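Local atomic coordinates of extracellular invertase (Aspergillus kawachii, PDB entry 5XHA), a protein that probably hydrolyses sucrose and related fructosides to release fructose, as expected of a secreted invertase of glycoside hydrolase family 32. Residues Pro122-Ile127 with Gln282-His287; Tyr164-Phe169 with Gly197-Lys202; Ala244-Thr249 with Gly271-Asp276; Gly315-Ala320 with Gly350-Gln355. All coordinates share one frame; numbering follows the deposited sequence.

Contact 1: Pro122-Ile127 with Gln282-His287; sequences PIHWSI and QLTSIH. With NA (sodium ion), chain C; FRU (beta-D-fructofuranose), chain B; FRU (beta-D-fructofuranose), chain D.
Thr284 OG1 receives two ring N-H groups, one from each of two neighbouring aromatic residues. His124 NE2 and Trp125 NE1 donate to it, each at 2.9 Å. The tryptophan bond is the straighter (154° at the hydrogen) and keeps OG1 at the indole edge, close to its plane, whereas the imidazole meets the same oxygen from a moderately tilted ring. Glu273 is a third hydrogen-bonding partner of OG1, so the hydroxyl is held from several directions. On the far side of the imidazole, Ser126 OG lies 2.8 Å from His124 ND1 in a hydrogen bond of undecided direction, and the same OG accepts Gln282 N at 2.7 Å. Both nitrogens of His124 are thus engaged, which fixes the ring's rotation. Its faces are occupied too: Gln282 CA sits over one, 3.8 Å from the ring centroid, in a CH-pi contact, and Trp125 CD1 lies over the opposite face, toward its rim. Farther out, Gln282 CG packs on Ile127 CG2 at 3.9 Å, and Gln282 OE1 reaches Pro122 CB, just after a cis peptide bond. Ile123 O accepts a hydrogen bond from O4 of the chain B fructose at 2.6 Å. This chemistry implies that the loop bearing a sugar-binding carbonyl is pinned to the 282-287 segment by a short polar network rather than by broad apolar packing.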
# COMPACT_ATOMS: atom_id res chain seq x y z
N PRO A 122 11.00 12.29 4.61
CA PRO A 122 12.29 11.79 4.16
C PRO A 122 12.43 10.29 4.34
O PRO A 122 11.71 9.68 5.11
CB PRO A 122 13.27 12.53 5.08
CG PRO A 122 12.51 12.77 6.34
CD PRO A 122 11.11 13.07 5.86
N ILE A 123 13.38 9.71 3.60
CA ILE A 123 13.72 8.31 3.72
C ILE A 123 15.24 8.23 3.87
O ILE A 123 15.97 8.65 2.96
CB ILE A 123 13.32 7.52 2.46
CG1 ILE A 123 11.82 7.62 2.20
CG2 ILE A 123 13.77 6.08 2.59
CD1 ILE A 123 11.42 7.24 0.79
N HIS A 124 15.72 7.72 5.00
CA HIS A 124 17.15 7.49 5.18
C HIS A 124 17.42 6.38 6.19
O HIS A 124 16.66 6.19 7.14
CB HIS A 124 17.89 8.80 5.57
CG HIS A 124 19.37 8.76 5.32
ND1 HIS A 124 20.29 8.57 6.33
CD2 HIS A 124 20.08 8.86 4.18
CE1 HIS A 124 21.51 8.57 5.83
NE2 HIS A 124 21.41 8.75 4.52
N TRP A 125 18.49 5.63 5.96
CA TRP A 125 18.83 4.52 6.85
C TRP A 125 19.05 4.96 8.31
O TRP A 125 18.85 4.19 9.22
CB TRP A 125 20.06 3.75 6.33
CG TRP A 125 21.31 4.59 6.26
CD1 TRP A 125 21.80 5.22 5.16
CD2 TRP A 125 22.19 4.90 7.34
NE1 TRP A 125 22.95 5.89 5.49
CE2 TRP A 125 23.22 5.71 6.82
CE3 TRP A 125 22.22 4.55 8.70
CZ2 TRP A 125 24.25 6.20 7.61
CZ3 TRP A 125 23.26 5.03 9.49
CH2 TRP A 125 24.26 5.85 8.94
N SER A 126 19.46 6.21 8.52
CA SER A 126 19.88 6.70 9.83
C SER A 126 18.74 7.18 10.72
O SER A 126 18.99 7.55 11.85
CB SER A 126 20.84 7.88 9.65
OG SER A 126 20.20 9.01 9.05
N ILE A 127 17.52 7.23 10.18
CA ILE A 127 16.37 7.74 10.90
C ILE A 127 15.26 6.70 10.91
O ILE A 127 15.33 5.73 10.16
CB ILE A 127 15.83 9.06 10.30
CG1 ILE A 127 15.39 8.88 8.85
CG2 ILE A 127 16.89 10.14 10.40
CD1 ILE A 127 14.65 10.07 8.29
N GLN A 282 20.50 11.66 8.67
CA GLN A 282 20.22 11.86 7.25
C GLN A 282 21.45 12.09 6.35
O GLN A 282 21.31 12.46 5.20
CB GLN A 282 19.22 13.00 7.05
CG GLN A 282 17.90 12.73 7.73
CD GLN A 282 16.79 13.65 7.26
OE1 GLN A 282 16.52 13.76 6.07
NE2 GLN A 282 16.14 14.30 8.19
N LEU A 283 22.65 11.84 6.87
CA LEU A 283 23.86 12.00 6.07
C LEU A 283 24.50 10.66 5.81
O LEU A 283 24.83 9.95 6.75
CB LEU A 283 24.89 12.91 6.78
CG LEU A 283 26.18 13.18 5.98
CD1 LEU A 283 25.85 13.92 4.69
CD2 LEU A 283 27.22 13.93 6.79
N THR A 284 24.64 10.29 4.53
CA THR A 284 25.52 9.20 4.11
C THR A 284 26.82 9.85 3.68
O THR A 284 26.83 10.63 2.74
CB THR A 284 24.94 8.39 2.93
OG1 THR A 284 23.79 7.65 3.38
CG2 THR A 284 25.97 7.42 2.37
N SER A 285 27.92 9.54 4.36
CA SER A 285 29.18 10.26 4.10
C SER A 285 30.07 9.47 3.15
O SER A 285 30.96 10.04 2.53
CB SER A 285 29.92 10.54 5.41
OG SER A 285 30.23 9.32 6.06
N ILE A 286 29.83 8.16 3.04
CA ILE A 286 30.64 7.31 2.16
C ILE A 286 29.72 6.53 1.22
O ILE A 286 28.86 5.77 1.67
CB ILE A 286 31.56 6.36 2.99
CG1 ILE A 286 32.47 7.15 3.95
CG2 ILE A 286 32.41 5.50 2.07
CD1 ILE A 286 32.91 6.37 5.18
N HIS A 287 29.90 6.72 -0.08
CA HIS A 287 29.11 6.03 -1.10
C HIS A 287 30.00 5.04 -1.86
O HIS A 287 30.65 5.42 -2.83
CB HIS A 287 28.51 7.05 -2.06
CG HIS A 287 27.40 7.87 -1.47
ND1 HIS A 287 27.62 8.95 -0.64
CD2 HIS A 287 26.05 7.79 -1.62
CE1 HIS A 287 26.46 9.49 -0.30
NE2 HIS A 287 25.50 8.79 -0.86
NA NA C . 32.05 5.96 -4.51
C1 FRU B . 20.00 7.54 -2.62
C2 FRU B . 19.33 8.37 -1.50
C3 FRU B . 19.59 7.88 -0.06
C4 FRU B . 18.38 8.41 0.70
C5 FRU B . 17.32 8.68 -0.37
C6 FRU B . 16.89 10.15 -0.43
O1 FRU B . 19.13 6.57 -3.24
O2 FRU B . 19.82 9.72 -1.60
O3 FRU B . 20.81 8.31 0.59
O4 FRU B . 17.96 7.48 1.70
O5 FRU B . 17.90 8.37 -1.64
O6 FRU B . 15.49 10.20 -0.23
C1 FRU D . 20.14 1.27 14.43
C2 FRU D . 21.35 1.51 13.56
C3 FRU D . 21.19 2.87 12.88
C4 FRU D . 20.89 2.52 11.44
C5 FRU D . 20.84 0.99 11.33
C6 FRU D . 21.61 0.40 10.14
O1 FRU D . 18.94 1.36 13.65
O2 FRU D . 22.56 1.43 14.34
O3 FRU D . 22.33 3.72 12.99
O4 FRU D . 19.65 3.13 11.08
O5 FRU D . 21.36 0.48 12.56
O6 FRU D . 21.53 -1.04 10.08
O HOH W 1 33.46 5.82 -2.64
O HOH W 2 33.11 3.84 -4.79

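Contact 2: Tyr164-Phe169 with Gly197-Lys202; sequences YNVTAF and GGLHEK. With FRU (beta-D-fructofuranose), chain D.
Two torsions bring the imidazole of His200 and the methyl of Thr167 together: His200 CG lies opposite its own carbonyl carbon (chi1 -73°), which carries the ring back toward residues 164-169, and Thr167 (chi1 43°) has its methyl opposite its carbonyl carbon and over one face of that ring. Thr167 CG2 stands almost exactly on the ring normal, 3.8 Å from the centroid, a nearly centred CH-pi contact. The contact lies where strand 166-176 begins and strand 191-199 ends, an antiparallel pair within one four-stranded blade of the beta-propeller expected of family 32. Val166 and Leu199 form a non-hydrogen-bonded pair with CA atoms 4.2 Å apart and diverging side chains, and the chain turns a corner at Thr167. Two backbone bonds flank the pair: His200 N to Asn165 O at 2.9 Å, nearly collinear with the carbonyl bond, and Thr167 N to Gly198 O, also 2.9 Å, whose donor sits well above the carbonyl plane. Leu199 CD2 fills the apolar flank, touching Tyr164 CB and Val166 CG1, each at 3.8 Å. The side chains of Asn165 and His200 cross at about a right angle, with amide and ring planes 25° apart, and Asn165 OD1 comes within 3.3 Å of His200 CD2. Thr167 OG1 is engaged by Asn246, outside the pair. At the imidazole edge, in the ring plane, His200 ND1 donates to O1 of the chain D fructose at 2.9 Å.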
# COMPACT_ATOMS: atom_id res chain seq x y z
N TYR A 164 8.82 -6.19 9.41
CA TYR A 164 10.25 -5.92 9.22
C TYR A 164 10.52 -4.43 9.36
O TYR A 164 9.86 -3.63 8.72
CB TYR A 164 10.72 -6.36 7.83
CG TYR A 164 11.06 -7.83 7.67
CD1 TYR A 164 10.42 -8.81 8.43
CD2 TYR A 164 11.98 -8.25 6.71
CE1 TYR A 164 10.71 -10.15 8.26
CE2 TYR A 164 12.27 -9.59 6.53
CZ TYR A 164 11.64 -10.53 7.31
OH TYR A 164 11.90 -11.87 7.16
N ASN A 165 11.47 -4.06 10.20
CA ASN A 165 11.84 -2.67 10.44
C ASN A 165 12.98 -2.32 9.48
O ASN A 165 14.16 -2.30 9.85
CB ASN A 165 12.25 -2.53 11.91
CG ASN A 165 12.56 -1.09 12.32
OD1 ASN A 165 12.26 -0.14 11.62
ND2 ASN A 165 13.17 -0.95 13.47
N VAL A 166 12.62 -2.07 8.23
CA VAL A 166 13.59 -1.81 7.18
C VAL A 166 14.24 -0.43 7.31
O VAL A 166 13.61 0.53 7.75
CB VAL A 166 12.96 -1.91 5.77
CG1 VAL A 166 12.46 -3.31 5.49
CG2 VAL A 166 11.83 -0.90 5.62
N THR A 167 15.52 -0.34 6.93
CA THR A 167 16.24 0.91 6.74
C THR A 167 15.88 1.57 5.42
O THR A 167 15.96 2.79 5.28
CB THR A 167 17.76 0.67 6.69
OG1 THR A 167 18.02 -0.48 5.88
CG2 THR A 167 18.32 0.46 8.08
N ALA A 168 15.51 0.72 4.46
CA ALA A 168 15.23 1.08 3.08
C ALA A 168 14.62 -0.13 2.40
O ALA A 168 14.84 -1.27 2.84
CB ALA A 168 16.54 1.45 2.38
N PHE A 169 13.89 0.10 1.32
CA PHE A 169 13.16 -0.95 0.60
C PHE A 169 12.86 -0.48 -0.83
O PHE A 169 11.74 -0.11 -1.15
CB PHE A 169 11.89 -1.31 1.36
CG PHE A 169 11.15 -2.51 0.82
CD1 PHE A 169 11.67 -3.78 0.96
CD2 PHE A 169 9.90 -2.37 0.24
CE1 PHE A 169 11.00 -4.88 0.48
CE2 PHE A 169 9.20 -3.48 -0.24
CZ PHE A 169 9.76 -4.74 -0.12
N GLY A 197 18.13 -2.85 0.59
CA GLY A 197 18.03 -2.02 1.77
C GLY A 197 18.72 -2.66 2.96
O GLY A 197 19.95 -2.88 2.95
N GLY A 198 17.92 -2.98 3.96
CA GLY A 198 18.44 -3.56 5.20
C GLY A 198 17.41 -3.48 6.30
O GLY A 198 16.29 -3.04 6.07
N LEU A 199 17.81 -3.91 7.50
CA LEU A 199 16.97 -3.86 8.69
C LEU A 199 17.69 -3.12 9.82
O LEU A 199 18.87 -3.33 10.04
CB LEU A 199 16.61 -5.27 9.15
CG LEU A 199 15.82 -6.11 8.16
CD1 LEU A 199 15.70 -7.54 8.66
CD2 LEU A 199 14.45 -5.49 7.95
N HIS A 200 16.98 -2.24 10.51
CA HIS A 200 17.50 -1.54 11.67
C HIS A 200 17.97 -2.56 12.73
O HIS A 200 17.33 -3.60 12.92
CB HIS A 200 16.42 -0.62 12.27
CG HIS A 200 16.14 0.61 11.45
ND1 HIS A 200 16.88 1.77 11.58
CD2 HIS A 200 15.22 0.85 10.49
CE1 HIS A 200 16.42 2.67 10.73
NE2 HIS A 200 15.42 2.14 10.05
N GLU A 201 19.09 -2.28 13.37
CA GLU A 201 19.66 -3.16 14.42
C GLU A 201 20.06 -4.53 13.91
O GLU A 201 20.21 -5.44 14.70
CB GLU A 201 18.68 -3.40 15.59
CG GLU A 201 17.77 -2.25 15.97
CD GLU A 201 18.53 -0.99 16.21
OE1 GLU A 201 19.67 -1.09 16.70
OE2 GLU A 201 17.98 0.10 15.91
N LYS A 202 20.18 -4.71 12.60
CA LYS A 202 20.64 -5.99 12.09
C LYS A 202 21.69 -5.74 11.03
O LYS A 202 22.83 -6.18 11.20
CB LYS A 202 19.49 -6.83 11.52
CG LYS A 202 18.47 -7.33 12.55
CD LYS A 202 17.89 -8.67 12.12
CE LYS A 202 16.40 -8.84 12.41
NZ LYS A 202 16.10 -9.23 13.82
C1 FRU D . 20.14 1.27 14.43
C2 FRU D . 21.35 1.51 13.56
C3 FRU D . 21.19 2.87 12.88
C4 FRU D . 20.89 2.52 11.44
C5 FRU D . 20.84 0.99 11.33
C6 FRU D . 21.61 0.40 10.14
O1 FRU D . 18.94 1.36 13.65
O2 FRU D . 22.56 1.43 14.34
O3 FRU D . 22.33 3.72 12.99
O4 FRU D . 19.65 3.13 11.08
O5 FRU D . 21.36 0.48 12.56
O6 FRU D . 21.53 -1.04 10.08

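Contact 3: Ala244-Thr249 with Gly271-Asp276; sequences AFNFET and GTEGSD. With FRU (beta-D-fructofuranose), chain B; FRU (beta-D-fructofuranose), chain E; FRU (beta-D-fructofuranose), chain D.
Phe247 and Thr272 face each other as an antiparallel non-hydrogen-bonded pair with CA atoms 4.8 Å apart, followed by the hydrogen-bonded pair Glu248-Gly271, whose two bonds are Glu248 N to Gly271 O and Gly271 N to Glu248 O. The ladder, made by strands 247-248 and 265-274, belongs to an antiparallel sheet of the five-bladed propeller by which family 32 enzymes are known. Backbone bonding continues toward Ala244 through Glu273 N to Asn246 O and Phe245 N to Glu273 O (2.9 Å). Asn246 and Glu273 run side by side in the same direction. Glu273 OE2 accepts from Asn246 ND2 at 3.0 Å through its anti lone pair, the one away from OE1, while Asn246 OD1 is bound by Thr167. Glu273 OE1 is hydrogen-bonded to Thr284 OG1. Glu248 crosses Glu273 at about a right angle, yet the carboxylate planes are stacked, 14° apart. Their OE2 atoms are 3.2 Å apart and are both acceptors; Arg170 forms a salt bridge with Glu248 OE2, and Tyr319 bonds Glu248 OE1. Thr272 CG2 lies 3.8 Å from Phe247 CD1 alongside the ring on the other face of the sheet. The carboxylates line a sugar site holding the linked chain B and chain E fructoses; Asp41, Asp99, Arg170 and Asp171 hydrogen-bond the chain E sugar. Water 3 donates to Glu248 OE1 at 2.7 Å, and O3 of the chain B fructose donates to Glu273 OE1 at 2.8 Å.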
# COMPACT_ATOMS: atom_id res chain seq x y z
N ALA A 244 28.61 -1.62 5.36
CA ALA A 244 28.07 -0.36 5.85
C ALA A 244 26.63 -0.49 6.38
O ALA A 244 26.24 -1.55 6.89
CB ALA A 244 28.20 0.70 4.77
N PHE A 245 25.85 0.57 6.28
CA PHE A 245 24.59 0.66 7.00
C PHE A 245 23.37 0.37 6.13
O PHE A 245 22.27 0.21 6.66
CB PHE A 245 24.49 2.03 7.62
CG PHE A 245 25.52 2.28 8.69
CD1 PHE A 245 25.24 1.96 10.02
CD2 PHE A 245 26.74 2.83 8.39
CE1 PHE A 245 26.18 2.20 11.03
CE2 PHE A 245 27.69 3.06 9.38
CZ PHE A 245 27.40 2.75 10.70
N ASN A 246 23.54 0.30 4.81
CA ASN A 246 22.40 0.04 3.94
C ASN A 246 22.88 -0.32 2.54
O ASN A 246 23.87 0.23 2.10
CB ASN A 246 21.49 1.29 3.89
CG ASN A 246 20.18 1.03 3.18
OD1 ASN A 246 19.40 0.18 3.61
ND2 ASN A 246 19.93 1.78 2.10
N PHE A 247 22.19 -1.24 1.86
CA PHE A 247 22.48 -1.57 0.47
C PHE A 247 21.51 -0.84 -0.46
O PHE A 247 20.31 -0.79 -0.20
CB PHE A 247 22.36 -3.07 0.16
CG PHE A 247 23.45 -3.95 0.74
CD1 PHE A 247 24.64 -3.43 1.23
CD2 PHE A 247 23.28 -5.32 0.76
CE1 PHE A 247 25.61 -4.26 1.76
CE2 PHE A 247 24.25 -6.16 1.28
CZ PHE A 247 25.42 -5.62 1.78
N GLU A 248 22.04 -0.31 -1.56
CA GLU A 248 21.23 0.30 -2.62
C GLU A 248 21.58 -0.34 -3.96
O GLU A 248 22.64 -0.96 -4.11
CB GLU A 248 21.48 1.81 -2.67
CG GLU A 248 21.15 2.52 -1.36
CD GLU A 248 21.20 4.02 -1.48
OE1 GLU A 248 22.31 4.56 -1.65
OE2 GLU A 248 20.12 4.63 -1.40
N THR A 249 20.68 -0.16 -4.92
CA THR A 249 20.90 -0.48 -6.33
C THR A 249 21.49 -1.86 -6.62
O THR A 249 22.34 -2.01 -7.52
CB THR A 249 21.73 0.62 -7.04
OG1 THR A 249 23.08 0.67 -6.53
CG2 THR A 249 21.07 1.97 -6.85
N GLY A 271 25.51 -0.44 -4.19
CA GLY A 271 26.02 0.70 -3.46
C GLY A 271 25.87 0.39 -1.98
O GLY A 271 24.88 -0.22 -1.57
N THR A 272 26.86 0.80 -1.18
CA THR A 272 26.69 0.77 0.28
C THR A 272 26.78 2.18 0.82
O THR A 272 27.61 2.97 0.37
CB THR A 272 27.70 -0.16 1.00
OG1 THR A 272 29.00 0.44 1.02
CG2 THR A 272 27.78 -1.49 0.31
N GLU A 273 25.89 2.49 1.76
CA GLU A 273 25.82 3.79 2.43
C GLU A 273 26.54 3.70 3.77
O GLU A 273 26.07 3.01 4.69
CB GLU A 273 24.37 4.18 2.66
CG GLU A 273 23.54 4.30 1.39
CD GLU A 273 22.26 5.06 1.64
OE1 GLU A 273 22.34 6.30 1.84
OE2 GLU A 273 21.19 4.41 1.65
N GLY A 274 27.66 4.41 3.85
CA GLY A 274 28.52 4.41 5.02
C GLY A 274 28.52 5.73 5.76
O GLY A 274 27.94 6.72 5.31
N SER A 275 29.18 5.72 6.92
CA SER A 275 29.20 6.84 7.84
C SER A 275 30.32 6.65 8.85
O SER A 275 30.64 5.52 9.21
CB SER A 275 27.87 6.90 8.57
OG SER A 275 27.85 7.88 9.58
N ASP A 276 30.90 7.74 9.33
CA ASP A 276 31.75 7.68 10.52
C ASP A 276 30.82 7.63 11.70
O ASP A 276 29.62 7.89 11.57
CB ASP A 276 32.62 8.91 10.65
CG ASP A 276 33.50 9.12 9.47
OD1 ASP A 276 34.26 8.18 9.13
OD2 ASP A 276 33.41 10.21 8.87
C1 FRU B . 20.00 7.54 -2.62
C2 FRU B . 19.33 8.37 -1.50
C3 FRU B . 19.59 7.88 -0.06
C4 FRU B . 18.38 8.41 0.70
C5 FRU B . 17.32 8.68 -0.37
C6 FRU B . 16.89 10.15 -0.43
O1 FRU B . 19.13 6.57 -3.24
O2 FRU B . 19.82 9.72 -1.60
O3 FRU B . 20.81 8.31 0.59
O4 FRU B . 17.96 7.48 1.70
O5 FRU B . 17.90 8.37 -1.64
O6 FRU B . 15.49 10.20 -0.23
C1 FRU E . 20.99 5.83 -4.78
C2 FRU E . 19.47 6.12 -4.58
C3 FRU E . 18.63 4.88 -4.94
C4 FRU E . 17.28 5.52 -5.26
C5 FRU E . 17.66 6.84 -5.92
C6 FRU E . 16.76 8.00 -5.51
O1 FRU E . 21.74 7.01 -5.12
O3 FRU E . 18.60 3.89 -3.90
O4 FRU E . 16.46 4.74 -6.14
O5 FRU E . 19.02 7.11 -5.54
O6 FRU E . 17.31 9.26 -5.96
C1 FRU D . 20.14 1.27 14.43
C2 FRU D . 21.35 1.51 13.56
C3 FRU D . 21.19 2.87 12.88
C4 FRU D . 20.89 2.52 11.44
C5 FRU D . 20.84 0.99 11.33
C6 FRU D . 21.61 0.40 10.14
O1 FRU D . 18.94 1.36 13.65
O2 FRU D . 22.56 1.43 14.34
O3 FRU D . 22.33 3.72 12.99
O4 FRU D . 19.65 3.13 11.08
O5 FRU D . 21.36 0.48 12.56
O6 FRU D . 21.53 -1.04 10.08
O HOH W 3 22.75 7.21 -1.28

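Contact 4: Gly315-Ala320 with Gly350-Gln355; sequences GFSSYA and GDLFEQ. With NA (sodium ion), chain C; FRU (beta-D-fructofuranose), chain E.
Tyr319 approaches Phe353 with its first side-chain atom: CB lies 3.7 Å from Phe353 CE1, close to the plane of the phenylalanine ring and at its edge. The strand that carries it, 318-326, pairs with 341-348 in a mixed sheet, consistent with a blade of a glycoside hydrolase propeller, and it starts at the end of a type I beta turn, Gly315 to Ser318. With CG opposite the backbone N (chi1 -160°), the tyrosine ring runs on past Phe353. CG is still 4.1 Å from Phe353 CE1, and the two ring planes stand 85° apart in an oblique pair. Beyond that, CD2 and CE2 turn an edge to the chain E fructose, with CE2 3.7 Å from its O1. The hydroxyl at the tip is hydrogen-bonded to Glu248. Phe353 points its own rim at the turn, where CE2 is 3.5 Å from Phe316 O, and its ring stacks with His287, which also meets Tyr319 edge-to-face. The turn also binds the metal: Gly315 O, Phe316 O and Ser318 O coordinate the sodium ion, with His287 O and two waters as further ligands. Within 350-355, Asp351 OD1 accepts Glu354 N in an Asx motif. No hydrogen bond joins the two segments directly. Leu352 CD2 rests 3.6 Å from Ser317 OG and 4.0 Å from Phe316 CE1, and water 4 bridges the segments, 2.7 Å from Ser317 OG while accepting Leu352 N at 2.9 Å.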
# COMPACT_ATOMS: atom_id res chain seq x y z
N GLY A 315 35.98 5.64 -7.44
CA GLY A 315 35.76 7.07 -7.32
C GLY A 315 34.86 7.39 -6.15
O GLY A 315 33.86 6.70 -5.92
N PHE A 316 35.22 8.42 -5.39
CA PHE A 316 34.39 8.90 -4.30
C PHE A 316 32.96 9.16 -4.82
O PHE A 316 31.99 8.75 -4.18
CB PHE A 316 35.00 10.18 -3.69
CG PHE A 316 34.24 10.72 -2.50
CD1 PHE A 316 33.11 11.53 -2.69
CD2 PHE A 316 34.67 10.46 -1.21
CE1 PHE A 316 32.42 12.04 -1.60
CE2 PHE A 316 33.98 10.98 -0.12
CZ PHE A 316 32.86 11.76 -0.31
N SER A 317 32.85 9.83 -5.97
CA SER A 317 31.55 10.22 -6.53
C SER A 317 30.89 9.13 -7.38
O SER A 317 29.77 9.32 -7.86
CB SER A 317 31.66 11.54 -7.32
OG SER A 317 32.04 12.63 -6.48
N SER A 318 31.56 8.00 -7.56
CA SER A 318 31.01 6.88 -8.31
C SER A 318 30.10 6.04 -7.42
O SER A 318 30.46 5.71 -6.30
CB SER A 318 32.12 6.00 -8.85
OG SER A 318 33.04 6.76 -9.59
N TYR A 319 28.92 5.70 -7.93
CA TYR A 319 27.90 5.05 -7.15
C TYR A 319 26.79 4.48 -8.05
O TYR A 319 26.76 4.73 -9.25
CB TYR A 319 27.31 6.07 -6.16
CG TYR A 319 26.60 5.43 -5.00
CD1 TYR A 319 27.26 4.52 -4.19
CD2 TYR A 319 25.26 5.74 -4.70
CE1 TYR A 319 26.62 3.94 -3.12
CE2 TYR A 319 24.60 5.12 -3.65
CZ TYR A 319 25.30 4.22 -2.85
OH TYR A 319 24.71 3.59 -1.77
N ALA A 320 25.89 3.70 -7.44
CA ALA A 320 24.56 3.41 -7.98
C ALA A 320 24.52 2.78 -9.35
O ALA A 320 23.59 3.03 -10.11
CB ALA A 320 23.70 4.68 -7.97
N GLY A 350 27.52 14.63 -9.70
CA GLY A 350 28.17 15.88 -10.10
C GLY A 350 28.49 16.80 -8.94
O GLY A 350 29.31 17.68 -9.09
N ASP A 351 27.85 16.59 -7.79
CA ASP A 351 27.88 17.56 -6.69
C ASP A 351 28.10 16.88 -5.33
O ASP A 351 27.55 17.30 -4.31
CB ASP A 351 26.57 18.37 -6.68
CG ASP A 351 25.34 17.49 -6.59
OD1 ASP A 351 25.47 16.27 -6.28
OD2 ASP A 351 24.23 18.01 -6.81
N LEU A 352 28.92 15.83 -5.32
CA LEU A 352 29.20 15.09 -4.08
C LEU A 352 27.91 14.65 -3.36
O LEU A 352 27.76 14.79 -2.14
CB LEU A 352 30.06 15.93 -3.15
CG LEU A 352 31.41 16.39 -3.69
CD1 LEU A 352 32.08 17.28 -2.63
CD2 LEU A 352 32.28 15.20 -4.04
N PHE A 353 26.99 14.10 -4.14
CA PHE A 353 25.71 13.64 -3.58
C PHE A 353 25.00 14.78 -2.82
O PHE A 353 24.48 14.58 -1.73
CB PHE A 353 25.94 12.41 -2.69
CG PHE A 353 26.80 11.36 -3.33
CD1 PHE A 353 26.27 10.46 -4.25
CD2 PHE A 353 28.16 11.29 -3.05
CE1 PHE A 353 27.06 9.51 -4.86
CE2 PHE A 353 28.96 10.34 -3.66
CZ PHE A 353 28.41 9.45 -4.56
N GLU A 354 25.04 15.97 -3.42
CA GLU A 354 24.35 17.18 -2.93
C GLU A 354 25.00 17.79 -1.69
O GLU A 354 24.37 18.48 -0.95
CB GLU A 354 22.84 16.90 -2.74
CG GLU A 354 22.26 16.30 -4.02
CD GLU A 354 20.75 16.14 -4.04
OE1 GLU A 354 20.07 16.62 -3.14
OE2 GLU A 354 20.26 15.51 -4.99
N GLN A 355 26.30 17.56 -1.51
CA GLN A 355 27.08 18.15 -0.42
C GLN A 355 28.06 19.22 -0.92
O GLN A 355 28.77 19.79 -0.13
CB GLN A 355 27.90 17.06 0.29
CG GLN A 355 27.07 15.97 0.94
CD GLN A 355 26.06 16.52 1.92
OE1 GLN A 355 24.90 16.14 1.92
NE2 GLN A 355 26.50 17.45 2.75
NA NA C . 32.05 5.96 -4.51
C1 FRU E . 20.99 5.83 -4.78
C2 FRU E . 19.47 6.12 -4.58
C3 FRU E . 18.63 4.88 -4.94
C4 FRU E . 17.28 5.52 -5.26
C5 FRU E . 17.66 6.84 -5.92
C6 FRU E . 16.76 8.00 -5.51
O1 FRU E . 21.74 7.01 -5.12
O3 FRU E . 18.60 3.89 -3.90
O4 FRU E . 16.46 4.74 -6.14
O5 FRU E . 19.02 7.11 -5.54
O6 FRU E . 17.31 9.26 -5.96
O HOH W 4 30.83 14.90 -7.24
O HOH W 1 33.46 5.82 -2.64
O HOH W 2 33.11 3.84 -4.79

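From the N terminus, residues 122-127 open the loop that contact 1 closes 155 residues later at 282-287. Inside it, contacts 2 and 3 follow one another, each joining strands of its own sheet: 166-176 with 191-199, then 247-248 with 265-274. The two touch through Gly197 O and Phe247 N. Contact 1 itself ties the loop after strand 112-118 to the loop leading into strand 286-298, a neighbour of 265-274. Contact 4 comes afterwards, in series, linking the start of strand 318-326 to the loop after 341-348. It shares the sodium ion with contact 1 and a fructose with contact 3, but does not touch contact 2.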